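Pirin-like protein (Geobacillus kaustophilus, PDB 2P17) is a pirin-family protein of the cupin superfamily that binds one iron ion per subunit, its biological function not being established. Local coordinates at residues Met1-Lys11 with Phe215-Glu226. Numbering follows the deposited sequence.
Sequences MAIQRRIRRVK and FFSRHNRGEETE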
loop_
_atom_site.group_PDB
_atom_site.type_symbol
_atom_site.label_atom_id
_atom_site.label_comp_id
_atom_site.label_asym_id
_atom_site.label_seq_id
_atom_site.Cartn_x
_atom_site.Cartn_y
_atom_site.Cartn_z
HETATM N N MSE A 1 -13.735 -1.616 -23.602
HETATM C CA MSE A 1 -13.596 -3.095 -23.497
HETATM C C MSE A 1 -13.874 -3.571 -22.067
HETATM O O MSE A 1 -15.023 -3.883 -21.754
HETATM C CB MSE A 1 -12.219 -3.539 -23.985
HETATM C CG MSE A 1 -12.040 -5.024 -24.196
HETATM SE SE MSE A 1 -10.168 -5.316 -24.650
HETATM C CE MSE A 1 -9.357 -4.953 -22.911
ATOM N N ALA A 2 -12.856 -3.612 -21.200
ATOM C CA ALA A 2 -13.047 -4.102 -19.826
ATOM C C ALA A 2 -13.941 -3.159 -19.046
ATOM O O ALA A 2 -14.066 -1.984 -19.381
ATOM C CB ALA A 2 -11.715 -4.286 -19.103
ATOM N N ILE A 3 -14.568 -3.685 -18.001
ATOM C CA ILE A 3 -15.398 -2.874 -17.141
ATOM C C ILE A 3 -14.501 -1.831 -16.472
ATOM O O ILE A 3 -13.495 -2.175 -15.858
ATOM C CB ILE A 3 -16.125 -3.755 -16.106
ATOM C CG1 ILE A 3 -17.150 -4.653 -16.817
ATOM C CG2 ILE A 3 -16.776 -2.897 -15.016
ATOM C CD1 ILE A 3 -17.609 -5.857 -16.012
ATOM N N GLN A 4 -14.856 -0.558 -16.628
ATOM C CA GLN A 4 -14.071 0.553 -16.087
ATOM C C GLN A 4 -14.479 0.897 -14.663
ATOM O O GLN A 4 -15.642 1.241 -14.400
ATOM C CB GLN A 4 -14.227 1.801 -16.966
ATOM C CG GLN A 4 -13.696 1.632 -18.377
ATOM C CD GLN A 4 -12.229 1.263 -18.399
ATOM O OE1 GLN A 4 -11.393 1.950 -17.799
ATOM N NE2 GLN A 4 -11.902 0.167 -19.075
ATOM N N ARG A 5 -13.521 0.826 -13.744
ATOM C CA ARG A 5 -13.775 1.265 -12.381
ATOM C C ARG A 5 -13.931 2.782 -12.284
ATOM O O ARG A 5 -13.338 3.531 -13.075
ATOM C CB ARG A 5 -12.669 0.778 -11.451
ATOM C CG ARG A 5 -12.651 -0.746 -11.316
ATOM C CD ARG A 5 -12.392 -1.169 -9.883
ATOM N NE ARG A 5 -12.130 -2.605 -9.768
ATOM C CZ ARG A 5 -12.132 -3.267 -8.608
ATOM N NH1 ARG A 5 -12.391 -2.639 -7.461
ATOM N NH2 ARG A 5 -11.858 -4.561 -8.573
ATOM N N ARG A 6 -14.716 3.196 -11.293
ATOM C CA ARG A 6 -14.963 4.591 -10.959
ATOM C C ARG A 6 -14.287 4.886 -9.627
ATOM O O ARG A 6 -13.981 3.965 -8.855
ATOM C CB ARG A 6 -16.476 4.841 -10.827
ATOM C CG ARG A 6 -17.239 4.869 -12.140
ATOM C CD ARG A 6 -18.734 4.738 -11.904
ATOM N NE ARG A 6 -19.114 3.352 -11.640
ATOM C CZ ARG A 6 -19.443 2.865 -10.446
ATOM N NH1 ARG A 6 -19.461 3.651 -9.380
ATOM N NH2 ARG A 6 -19.764 1.582 -10.324
ATOM N N ILE A 7 -14.056 6.165 -9.355
ATOM C CA ILE A 7 -13.635 6.617 -8.044
ATOM C C ILE A 7 -14.877 6.934 -7.219
ATOM O O ILE A 7 -15.633 7.867 -7.535
ATOM C CB ILE A 7 -12.688 7.844 -8.125
ATOM C CG1 ILE A 7 -11.434 7.515 -8.965
ATOM C CG2 ILE A 7 -12.332 8.337 -6.707
ATOM C CD1 ILE A 7 -10.711 6.213 -8.564
ATOM N N ARG A 8 -15.101 6.142 -6.177
ATOM C CA ARG A 8 -16.321 6.274 -5.380
ATOM C C ARG A 8 -16.187 7.273 -4.234
ATOM O O ARG A 8 -17.197 7.732 -3.687
ATOM C CB ARG A 8 -16.792 4.920 -4.862
ATOM C CG ARG A 8 -15.817 4.237 -3.929
ATOM C CD ARG A 8 -16.359 2.920 -3.373
ATOM N NE ARG A 8 -15.378 2.354 -2.459
ATOM C CZ ARG A 8 -15.300 2.650 -1.165
ATOM N NH1 ARG A 8 -16.191 3.471 -0.620
ATOM N NH2 ARG A 8 -14.346 2.116 -0.413
ATOM N N ARG A 9 -14.950 7.618 -3.878
ATOM C CA ARG A 9 -14.706 8.564 -2.797
ATOM C C ARG A 9 -13.292 9.107 -2.864
ATOM O O ARG A 9 -12.362 8.377 -3.217
ATOM C CB ARG A 9 -14.941 7.888 -1.444
ATOM C CG ARG A 9 -14.755 8.802 -0.248
ATOM C CD ARG A 9 -15.437 8.268 0.996
ATOM N NE ARG A 9 -14.881 6.992 1.441
ATOM C CZ ARG A 9 -13.777 6.854 2.171
ATOM N NH1 ARG A 9 -13.051 7.909 2.539
ATOM N NH2 ARG A 9 -13.384 5.642 2.536
ATOM N N VAL A 10 -13.124 10.386 -2.529
ATOM C CA VAL A 10 -11.810 11.023 -2.504
ATOM C C VAL A 10 -11.514 11.546 -1.099
ATOM O O VAL A 10 -12.169 12.487 -0.633
ATOM C CB VAL A 10 -11.713 12.204 -3.504
ATOM C CG1 VAL A 10 -10.330 12.862 -3.440
ATOM C CG2 VAL A 10 -12.064 11.754 -4.922
ATOM N N LYS A 11 -10.538 10.938 -0.424
ATOM C CA LYS A 11 -10.162 11.344 0.935
ATOM C C LYS A 11 -8.900 12.200 0.930
ATOM O O LYS A 11 -7.899 11.824 0.318
ATOM C CB LYS A 11 -9.949 10.097 1.817
ATOM C CG LYS A 11 -9.185 10.332 3.118
ATOM C CD LYS A 11 -10.043 10.980 4.185
ATOM C CE LYS A 11 -9.280 11.079 5.505
ATOM N NZ LYS A 11 -10.042 11.855 6.547
ATOM N N PHE A 215 -10.733 5.960 -3.685
ATOM C CA PHE A 215 -11.255 4.609 -3.476
ATOM C C PHE A 215 -12.025 4.146 -4.690
ATOM O O PHE A 215 -12.723 4.943 -5.320
ATOM C CB PHE A 215 -12.148 4.579 -2.238
ATOM C CG PHE A 215 -11.402 4.861 -0.979
ATOM C CD1 PHE A 215 -10.872 3.819 -0.217
ATOM C CD2 PHE A 215 -11.161 6.176 -0.577
ATOM C CE1 PHE A 215 -10.143 4.085 0.939
ATOM C CE2 PHE A 215 -10.435 6.449 0.567
ATOM C CZ PHE A 215 -9.932 5.409 1.332
ATOM N N PHE A 216 -11.932 2.850 -4.996
ATOM C CA PHE A 216 -12.492 2.308 -6.229
ATOM C C PHE A 216 -13.891 1.724 -6.014
ATOM O O PHE A 216 -14.177 1.149 -4.974
ATOM C CB PHE A 216 -11.599 1.202 -6.837
ATOM C CG PHE A 216 -10.137 1.563 -6.956
ATOM C CD1 PHE A 216 -9.728 2.885 -7.162
ATOM C CD2 PHE A 216 -9.162 0.558 -6.909
ATOM C CE1 PHE A 216 -8.377 3.199 -7.265
ATOM C CE2 PHE A 216 -7.804 0.867 -7.024
ATOM C CZ PHE A 216 -7.411 2.192 -7.210
ATOM N N SER A 217 -14.725 1.851 -7.046
ATOM C CA SER A 217 -15.990 1.134 -7.111
ATOM C C SER A 217 -15.780 -0.363 -6.972
ATOM O O SER A 217 -14.737 -0.887 -7.334
ATOM C CB SER A 217 -16.692 1.420 -8.448
ATOM O OG SER A 217 -15.804 1.214 -9.535
ATOM N N ARG A 218 -16.807 -1.030 -6.467
ATOM C CA ARG A 218 -16.814 -2.477 -6.334
ATOM C C ARG A 218 -17.514 -3.127 -7.510
ATOM O O ARG A 218 -18.446 -2.555 -8.082
ATOM C CB ARG A 218 -17.540 -2.870 -5.050
ATOM C CG ARG A 218 -16.897 -2.326 -3.768
ATOM C CD ARG A 218 -15.565 -2.990 -3.442
ATOM N NE ARG A 218 -15.700 -4.385 -3.019
ATOM C CZ ARG A 218 -15.922 -4.808 -1.764
ATOM N NH1 ARG A 218 -16.065 -3.957 -0.755
ATOM N NH2 ARG A 218 -16.031 -6.109 -1.522
ATOM N N HIS A 219 -17.045 -4.321 -7.872
ATOM C CA HIS A 219 -17.606 -5.058 -8.989
ATOM C C HIS A 219 -17.820 -6.518 -8.589
ATOM O O HIS A 219 -17.716 -6.856 -7.417
ATOM C CB HIS A 219 -16.715 -4.852 -10.222
ATOM C CG HIS A 219 -16.591 -3.410 -10.587
ATOM N ND1 HIS A 219 -17.475 -2.788 -11.440
ATOM C CD2 HIS A 219 -15.764 -2.441 -10.129
ATOM C CE1 HIS A 219 -17.172 -1.504 -11.525
ATOM N NE2 HIS A 219 -16.135 -1.270 -10.742
ATOM N N ASN A 220 -18.156 -7.363 -9.557
ATOM C CA ASN A 220 -18.493 -8.757 -9.293
ATOM C C ASN A 220 -17.323 -9.690 -9.502
ATOM O O ASN A 220 -16.502 -9.472 -10.390
ATOM C CB ASN A 220 -19.630 -9.208 -10.212
ATOM C CG ASN A 220 -20.888 -8.398 -10.022
ATOM O OD1 ASN A 220 -21.482 -8.411 -8.949
ATOM N ND2 ASN A 220 -21.305 -7.687 -11.064
ATOM N N ARG A 221 -17.266 -10.750 -8.700
ATOM C CA ARG A 221 -16.278 -11.803 -8.915
ATOM C C ARG A 221 -16.414 -12.332 -10.346
ATOM O O ARG A 221 -17.527 -12.489 -10.871
ATOM C CB ARG A 221 -16.484 -12.938 -7.910
ATOM C CG ARG A 221 -15.392 -13.999 -7.916
ATOM C CD ARG A 221 -15.795 -15.222 -7.101
ATOM N NE ARG A 221 -14.818 -16.296 -7.254
ATOM C CZ ARG A 221 -13.701 -16.418 -6.537
ATOM N NH1 ARG A 221 -13.404 -15.534 -5.587
ATOM N NH2 ARG A 221 -12.879 -17.436 -6.769
ATOM N N GLY A 222 -15.270 -12.575 -10.977
ATOM C CA GLY A 222 -15.242 -13.096 -12.338
ATOM C C GLY A 222 -15.214 -12.042 -13.426
ATOM O O GLY A 222 -15.024 -12.370 -14.598
ATOM N N GLU A 223 -15.417 -10.779 -13.060
ATOM C CA GLU A 223 -15.356 -9.692 -14.030
ATOM C C GLU A 223 -13.941 -9.159 -14.176
ATOM O O GLU A 223 -13.198 -9.058 -13.194
ATOM C CB GLU A 223 -16.309 -8.566 -13.654
ATOM C CG GLU A 223 -17.759 -9.020 -13.661
ATOM C CD GLU A 223 -18.724 -7.937 -13.239
ATOM O OE1 GLU A 223 -18.292 -6.972 -12.573
ATOM O OE2 GLU A 223 -19.925 -8.059 -13.569
ATOM N N GLU A 224 -13.568 -8.825 -15.405
ATOM C CA GLU A 224 -12.267 -8.229 -15.661
ATOM C C GLU A 224 -12.490 -6.730 -15.645
ATOM O O GLU A 224 -13.264 -6.205 -16.447
ATOM C CB GLU A 224 -11.672 -8.737 -16.995
ATOM C CG GLU A 224 -11.197 -10.205 -16.936
ATOM C CD GLU A 224 -10.629 -10.771 -18.260
ATOM O OE1 GLU A 224 -10.592 -10.041 -19.280
ATOM O OE2 GLU A 224 -10.220 -11.972 -18.276
ATOM N N THR A 225 -11.867 -6.044 -14.681
ATOM C CA THR A 225 -12.034 -4.599 -14.546
ATOM C C THR A 225 -10.711 -3.875 -14.749
ATOM O O THR A 225 -9.642 -4.477 -14.668
ATOM C CB THR A 225 -12.619 -4.167 -13.168
ATOM O OG1 THR A 225 -11.623 -4.283 -12.139
ATOM C CG2 THR A 225 -13.883 -4.976 -12.794
ATOM N N GLU A 226 -10.804 -2.580 -15.036
ATOM C CA GLU A 226 -9.628 -1.745 -15.251
ATOM C C GLU A 226 -9.800 -0.399 -14.573
ATOM O O GLU A 226 -10.923 0.105 -14.443
ATOM C CB GLU A 226 -9.380 -1.550 -16.752
ATOM C CG GLU A 226 -8.740 -2.774 -17.413
ATOM C CD GLU A 226 -8.611 -2.672 -18.926
ATOM O OE1 GLU A 226 -9.124 -1.704 -19.513
ATOM O OE2 GLU A 226 -8.019 -3.600 -19.517
HETATM O O HOH W 1 -10.436 -1.887 -21.864
HETATM O O HOH W 2 -9.192 0.733 -19.599
#
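Arg5 drives its side chain between Ser217, His219 and Thr225. Its backbone N gives a straight bond to Glu226 O (2.8 Å), while NE points at Thr225 OG1 (2.9 Å, 174° at the hydrogen), which lies in the guanidinium plane. A weak, bent bond runs from NH1 to Ser217 O, and NH2 is taken by the carbonyl of Tyr188. Arg5 CG lies 3.6 Å from His219 NE2, and the bend at chi2 (-139°) lays Arg5 CD beside His219 CD2. Thr225 OG1 is bonded to Leu184 O, linking Arg5 to a further strand. Ser217 OG is gripped twice: Arg6 N donates to it at 2.9 Å, and it shares a hydrogen bond with His219 NE2 (2.8 Å) that holds the imidazole in place. The Arg6 guanidinium lays one face over Ser217 CB.

Beyond this point Arg8 N bonds to Phe215 O and Phe215 N to Arg9 O, whereas Arg8 NE reaches Phe216 O only weakly. Arg9 spreads its guanidinium flat on the Phe215 ring, a cation-pi stack with CZ 4.1 Å from the ring centroid and planes 25° apart; Glu35 forms salt bridges with both Arg8 and Arg9. At the other end, a water bridges Ala2 N and Glu226 OE1, Gln4 NE2 bonds weakly to Glu226 OE1 (3.4 Å), and OE2 pairs with Lys155.

Strand 3-19 pairs with two strands of the C-terminal cupin domain: parallel with 224-231, where Ile3 N donates to Glu224 O and Glu226 N to Ile3 O, then antiparallel with 212-216 at Ile7, where Ser217 N donates to Arg6 O. Ile7 CD1 meets the edge of the Phe216 ring, and both side chains pack on Leu227, while strands 179-185 and 189-196 flank Phe216 through Leu184 and Leu192.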